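Local structure of Alpha/beta hydrolase (4R1D) at residues N215-E227 and V261-R273. The protein binds calcium and is probably a lipase of the alpha/beta-hydrolase class, Tle4, linked to the H2 type VI secretion system and held in complex with its inhibitor Tli4. Numbering follows the deposited sequence.
Sequences NRQSALDVRDYIE and VARALTQLHGYER
E227 and R273 meet side-on in a two-pronged salt bridge: NE of R273 donates to E227 OE2 at 2.9 Å, almost straight at 172°, while R273 NH2 reaches E227 OE1 at 3.0 Å. Both bonds use syn lone pairs, and the carboxylate lies nearly coplanar with the guanidinium. The anti lone pair of OE2 remains for the hydroxyl of Y271 (OH to OE2 2.7 Å), so two donors grip one oxygen and fix the carboxylate's rotation. The Y271 ring lies between L265 CD1 over one face and R273 CB over the opposite face, both offset toward the rim, with I226 CD1 at its edge.

Further along, the axes of 215-227 and 261-267 approach to 7.8 Å, crossing at -69°, where A219 meets A264. CB of A219 nestles against A264 CB at 3.7 Å and also touches L265. Beside them V261 is a knob in the hole formed by N215, S218, A219 and V222; with CG1 anti to the backbone N (chi1 174°), that methyl faces V222 CG2 at 3.9 Å.

R273 NH1 also donates to the carbonyls of M245 and M248, and R216, whose NH1 lies near L268 CD1, forms a salt bridge with E417 of helix 400-421. The contact thus joins helices 215-238 and 258-267, which follow strands 201-206 and 250-255 of the central parallel sheet of the alpha/beta-hydrolase fold, and ends where R273 leads into strand 274-280.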
loop_
_atom_site.group_PDB
_atom_site.type_symbol
_atom_site.label_atom_id
_atom_site.label_comp_id
_atom_site.label_asym_id
_atom_site.label_seq_id
_atom_site.Cartn_x
_atom_site.Cartn_y
_atom_site.Cartn_z
ATOM N N ASN A 215 6.435 -4.597 6.226
ATOM C CA ASN A 215 6.067 -5.993 6.152
ATOM C C ASN A 215 6.251 -6.707 7.482
ATOM O O ASN A 215 5.617 -7.725 7.743
ATOM C CB ASN A 215 6.828 -6.660 5.004
ATOM C CG ASN A 215 6.451 -6.060 3.677
ATOM O OD1 ASN A 215 7.239 -5.346 3.043
ATOM N ND2 ASN A 215 5.212 -6.292 3.268
ATOM N N ARG A 216 7.107 -6.146 8.330
ATOM C CA ARG A 216 7.225 -6.614 9.700
ATOM C C ARG A 216 5.879 -6.559 10.418
ATOM O O ARG A 216 5.503 -7.505 11.115
ATOM C CB ARG A 216 8.251 -5.774 10.463
ATOM C CG ARG A 216 8.612 -6.356 11.817
ATOM C CD ARG A 216 9.377 -5.350 12.670
ATOM N NE ARG A 216 10.692 -5.015 12.122
ATOM C CZ ARG A 216 11.777 -5.777 12.253
ATOM N NH1 ARG A 216 11.705 -6.940 12.891
ATOM N NH2 ARG A 216 12.937 -5.378 11.744
ATOM N N GLN A 217 5.159 -5.449 10.265
ATOM C CA GLN A 217 3.867 -5.302 10.927
ATOM C C GLN A 217 2.771 -6.105 10.211
ATOM O O GLN A 217 1.863 -6.643 10.844
ATOM C CB GLN A 217 3.465 -3.823 11.035
ATOM C CG GLN A 217 2.107 -3.649 11.680
ATOM C CD GLN A 217 2.100 -4.088 13.135
ATOM O OE1 GLN A 217 3.011 -3.763 13.896
ATOM N NE2 GLN A 217 1.070 -4.837 13.526
ATOM N N SER A 218 2.866 -6.195 8.887
ATOM C CA SER A 218 1.897 -6.985 8.133
ATOM C C SER A 218 1.918 -8.462 8.529
ATOM O O SER A 218 0.891 -9.160 8.483
ATOM C CB SER A 218 2.102 -6.808 6.627
ATOM O OG SER A 218 1.733 -5.497 6.227
ATOM N N ALA A 219 3.090 -8.958 8.897
ATOM C CA ALA A 219 3.193 -10.328 9.396
ATOM C C ALA A 219 2.316 -10.482 10.637
ATOM O O ALA A 219 1.594 -11.472 10.777
ATOM C CB ALA A 219 4.641 -10.680 9.728
ATOM N N LEU A 220 2.381 -9.496 11.530
ATOM C CA LEU A 220 1.554 -9.514 12.736
ATOM C C LEU A 220 0.079 -9.493 12.372
ATOM O O LEU A 220 -0.726 -10.205 12.978
ATOM C CB LEU A 220 1.875 -8.336 13.656
ATOM C CG LEU A 220 3.097 -8.491 14.571
ATOM C CD1 LEU A 220 4.340 -8.894 13.798
ATOM C CD2 LEU A 220 3.345 -7.213 15.368
ATOM N N ASP A 221 -0.277 -8.682 11.383
ATOM C CA ASP A 221 -1.678 -8.594 10.973
ATOM C C ASP A 221 -2.174 -9.909 10.371
ATOM O O ASP A 221 -3.337 -10.284 10.550
ATOM C CB ASP A 221 -1.881 -7.449 9.982
ATOM C CG ASP A 221 -1.632 -6.097 10.612
ATOM O OD1 ASP A 221 -1.432 -6.047 11.851
ATOM O OD2 ASP A 221 -1.655 -5.084 9.881
ATOM N N VAL A 222 -1.295 -10.613 9.662
ATOM C CA VAL A 222 -1.680 -11.896 9.070
ATOM C C VAL A 222 -1.845 -12.966 10.155
ATOM O O VAL A 222 -2.785 -13.770 10.120
ATOM C CB VAL A 222 -0.682 -12.344 7.967
ATOM C CG1 VAL A 222 -0.943 -13.772 7.542
ATOM C CG2 VAL A 222 -0.785 -11.404 6.775
ATOM N N ARG A 223 -0.939 -12.962 11.128
ATOM C CA ARG A 223 -1.089 -13.827 12.294
ATOM C C ARG A 223 -2.469 -13.602 12.910
ATOM O O ARG A 223 -3.233 -14.550 13.130
ATOM C CB ARG A 223 0.006 -13.546 13.330
ATOM C CG ARG A 223 -0.051 -14.471 14.553
ATOM C CD ARG A 223 -0.088 -13.707 15.870
ATOM N NE ARG A 223 -0.585 -14.553 16.956
ATOM C CZ ARG A 223 -1.799 -14.442 17.499
ATOM N NH1 ARG A 223 -2.639 -13.504 17.080
ATOM N NH2 ARG A 223 -2.169 -15.259 18.479
ATOM N N ASP A 224 -2.811 -12.343 13.168
ATOM C CA ASP A 224 -4.098 -12.064 13.806
ATOM C C ASP A 224 -5.268 -12.567 12.955
ATOM O O ASP A 224 -6.247 -13.100 13.485
ATOM C CB ASP A 224 -4.262 -10.573 14.115
ATOM C CG ASP A 224 -3.311 -10.084 15.201
ATOM O OD1 ASP A 224 -2.712 -10.916 15.925
ATOM O OD2 ASP A 224 -3.163 -8.852 15.335
ATOM N N TYR A 225 -5.154 -12.398 11.636
ATOM C CA TYR A 225 -6.190 -12.824 10.713
ATOM C C TYR A 225 -6.390 -14.331 10.827
ATOM O O TYR A 225 -7.518 -14.808 10.957
ATOM C CB TYR A 225 -5.810 -12.435 9.271
ATOM C CG TYR A 225 -6.734 -12.972 8.212
ATOM C CD1 TYR A 225 -8.080 -12.643 8.204
ATOM C CD2 TYR A 225 -6.256 -13.802 7.202
ATOM C CE1 TYR A 225 -8.927 -13.125 7.232
ATOM C CE2 TYR A 225 -7.091 -14.286 6.225
ATOM C CZ TYR A 225 -8.420 -13.955 6.238
ATOM O OH TYR A 225 -9.260 -14.425 5.261
ATOM N N ILE A 226 -5.296 -15.083 10.794
ATOM C CA ILE A 226 -5.398 -16.538 10.896
ATOM C C ILE A 226 -5.971 -16.955 12.256
ATOM O O ILE A 226 -6.900 -17.749 12.321
ATOM C CB ILE A 226 -4.029 -17.216 10.687
ATOM C CG1 ILE A 226 -3.502 -16.946 9.275
ATOM C CG2 ILE A 226 -4.115 -18.716 10.938
ATOM C CD1 ILE A 226 -2.017 -17.220 9.137
ATOM N N GLU A 227 -5.419 -16.408 13.333
ATOM C CA GLU A 227 -5.785 -16.844 14.683
ATOM C C GLU A 227 -7.168 -16.366 15.122
ATOM O O GLU A 227 -7.849 -17.041 15.906
ATOM C CB GLU A 227 -4.727 -16.400 15.704
ATOM C CG GLU A 227 -3.323 -16.955 15.447
ATOM C CD GLU A 227 -3.249 -18.471 15.569
ATOM O OE1 GLU A 227 -3.898 -19.024 16.485
ATOM O OE2 GLU A 227 -2.545 -19.111 14.753
ATOM N N VAL A 261 6.286 -10.843 3.765
ATOM C CA VAL A 261 5.338 -10.881 4.878
ATOM C C VAL A 261 5.353 -12.276 5.503
ATOM O O VAL A 261 5.458 -12.422 6.721
ATOM C CB VAL A 261 3.908 -10.540 4.411
ATOM C CG1 VAL A 261 2.897 -10.741 5.554
ATOM C CG2 VAL A 261 3.849 -9.095 3.831
ATOM N N ALA A 262 5.268 -13.297 4.654
ATOM C CA ALA A 262 5.251 -14.679 5.113
ATOM C C ALA A 262 6.533 -15.037 5.864
ATOM O O ALA A 262 6.501 -15.670 6.909
ATOM C CB ALA A 262 5.051 -15.626 3.940
ATOM N N ARG A 263 7.673 -14.626 5.332
ATOM C CA ARG A 263 8.928 -14.941 6.000
ATOM C C ARG A 263 9.058 -14.230 7.342
ATOM O O ARG A 263 9.528 -14.813 8.308
ATOM C CB ARG A 263 10.114 -14.653 5.083
ATOM C CG ARG A 263 10.259 -15.686 3.960
ATOM C CD ARG A 263 11.251 -15.221 2.901
ATOM N NE ARG A 263 12.572 -15.027 3.500
ATOM C CZ ARG A 263 13.503 -14.198 3.036
ATOM N NH1 ARG A 263 13.282 -13.458 1.950
ATOM N NH2 ARG A 263 14.670 -14.107 3.670
ATOM N N ALA A 264 8.641 -12.965 7.401
ATOM C CA ALA A 264 8.599 -12.258 8.672
ATOM C C ALA A 264 7.742 -13.033 9.672
ATOM O O ALA A 264 8.113 -13.193 10.829
ATOM C CB ALA A 264 8.070 -10.838 8.481
ATOM N N LEU A 265 6.600 -13.531 9.207
ATOM C CA LEU A 265 5.683 -14.299 10.046
ATOM C C LEU A 265 6.279 -15.604 10.584
ATOM O O LEU A 265 6.240 -15.859 11.790
ATOM C CB LEU A 265 4.399 -14.612 9.269
ATOM C CG LEU A 265 3.370 -15.485 9.998
ATOM C CD1 LEU A 265 2.941 -14.884 11.334
ATOM C CD2 LEU A 265 2.163 -15.700 9.100
ATOM N N THR A 266 6.839 -16.431 9.698
ATOM C CA THR A 266 7.349 -17.734 10.122
ATOM C C THR A 266 8.785 -17.731 10.646
ATOM O O THR A 266 9.135 -18.589 11.453
ATOM C CB THR A 266 7.247 -18.811 9.024
ATOM O OG1 THR A 266 8.141 -18.509 7.948
ATOM C CG2 THR A 266 5.811 -18.925 8.499
ATOM N N GLN A 267 9.597 -16.772 10.196
ATOM C CA GLN A 267 11.031 -16.774 10.486
ATOM C C GLN A 267 11.493 -15.821 11.596
ATOM O O GLN A 267 12.540 -16.055 12.213
ATOM C CB GLN A 267 11.835 -16.513 9.204
ATOM C CG GLN A 267 11.533 -17.464 8.066
ATOM C CD GLN A 267 11.597 -18.914 8.490
ATOM O OE1 GLN A 267 10.562 -19.579 8.629
ATOM N NE2 GLN A 267 12.813 -19.419 8.703
ATOM N N LEU A 268 10.725 -14.762 11.853
ATOM C CA LEU A 268 11.072 -13.801 12.895
ATOM C C LEU A 268 10.240 -13.983 14.157
ATOM O O LEU A 268 10.415 -13.260 15.127
ATOM C CB LEU A 268 10.905 -12.373 12.377
ATOM C CG LEU A 268 11.731 -12.060 11.131
ATOM C CD1 LEU A 268 11.581 -10.582 10.783
ATOM C CD2 LEU A 268 13.186 -12.423 11.354
ATOM N N HIS A 269 9.314 -14.937 14.122
ATOM C CA HIS A 269 8.499 -15.260 15.284
ATOM C C HIS A 269 8.331 -16.766 15.336
ATOM O O HIS A 269 8.600 -17.449 14.359
ATOM C CB HIS A 269 7.121 -14.607 15.188
ATOM C CG HIS A 269 7.168 -13.126 14.990
ATOM N ND1 HIS A 269 7.088 -12.538 13.744
ATOM C CD2 HIS A 269 7.294 -12.112 15.878
ATOM C CE1 HIS A 269 7.156 -11.225 13.876
ATOM N NE2 HIS A 269 7.281 -10.939 15.160
ATOM N N GLY A 270 7.891 -17.278 16.479
ATOM C CA GLY A 270 7.563 -18.684 16.584
ATOM C C GLY A 270 6.158 -18.864 16.061
ATOM O O GLY A 270 5.186 -18.505 16.728
ATOM N N TYR A 271 6.031 -19.379 14.847
ATOM C CA TYR A 271 4.701 -19.576 14.291
ATOM C C TYR A 271 4.632 -20.908 13.582
ATOM O O TYR A 271 4.611 -20.984 12.352
ATOM C CB TYR A 271 4.309 -18.427 13.364
ATOM C CG TYR A 271 2.824 -18.318 13.167
ATOM C CD1 TYR A 271 1.973 -18.116 14.252
ATOM C CD2 TYR A 271 2.261 -18.430 11.906
ATOM C CE1 TYR A 271 0.611 -18.027 14.078
ATOM C CE2 TYR A 271 0.900 -18.334 11.721
ATOM C CZ TYR A 271 0.081 -18.133 12.812
ATOM O OH TYR A 271 -1.273 -18.042 12.632
ATOM N N GLU A 272 4.596 -21.958 14.393
ATOM C CA GLU A 272 4.552 -23.335 13.933
ATOM C C GLU A 272 3.207 -23.669 13.296
ATOM O O GLU A 272 3.038 -24.730 12.711
ATOM C CB GLU A 272 4.814 -24.273 15.118
ATOM C CG GLU A 272 6.163 -24.059 15.812
ATOM C CD GLU A 272 6.268 -22.738 16.573
ATOM O OE1 GLU A 272 5.229 -22.183 17.002
ATOM O OE2 GLU A 272 7.411 -22.257 16.749
ATOM N N ARG A 273 2.245 -22.757 13.434
ATOM C CA ARG A 273 0.933 -22.909 12.801
ATOM C C ARG A 273 1.075 -23.163 11.297
ATOM O O ARG A 273 0.235 -23.820 10.677
ATOM C CB ARG A 273 0.090 -21.649 13.031
ATOM C CG ARG A 273 -1.281 -21.690 12.410
ATOM C CD ARG A 273 -2.198 -22.595 13.219
ATOM N NE ARG A 273 -2.684 -21.954 14.442
ATOM C CZ ARG A 273 -3.295 -22.621 15.414
ATOM N NH1 ARG A 273 -3.456 -23.934 15.292
ATOM N NH2 ARG A 273 -3.745 -21.992 16.493
#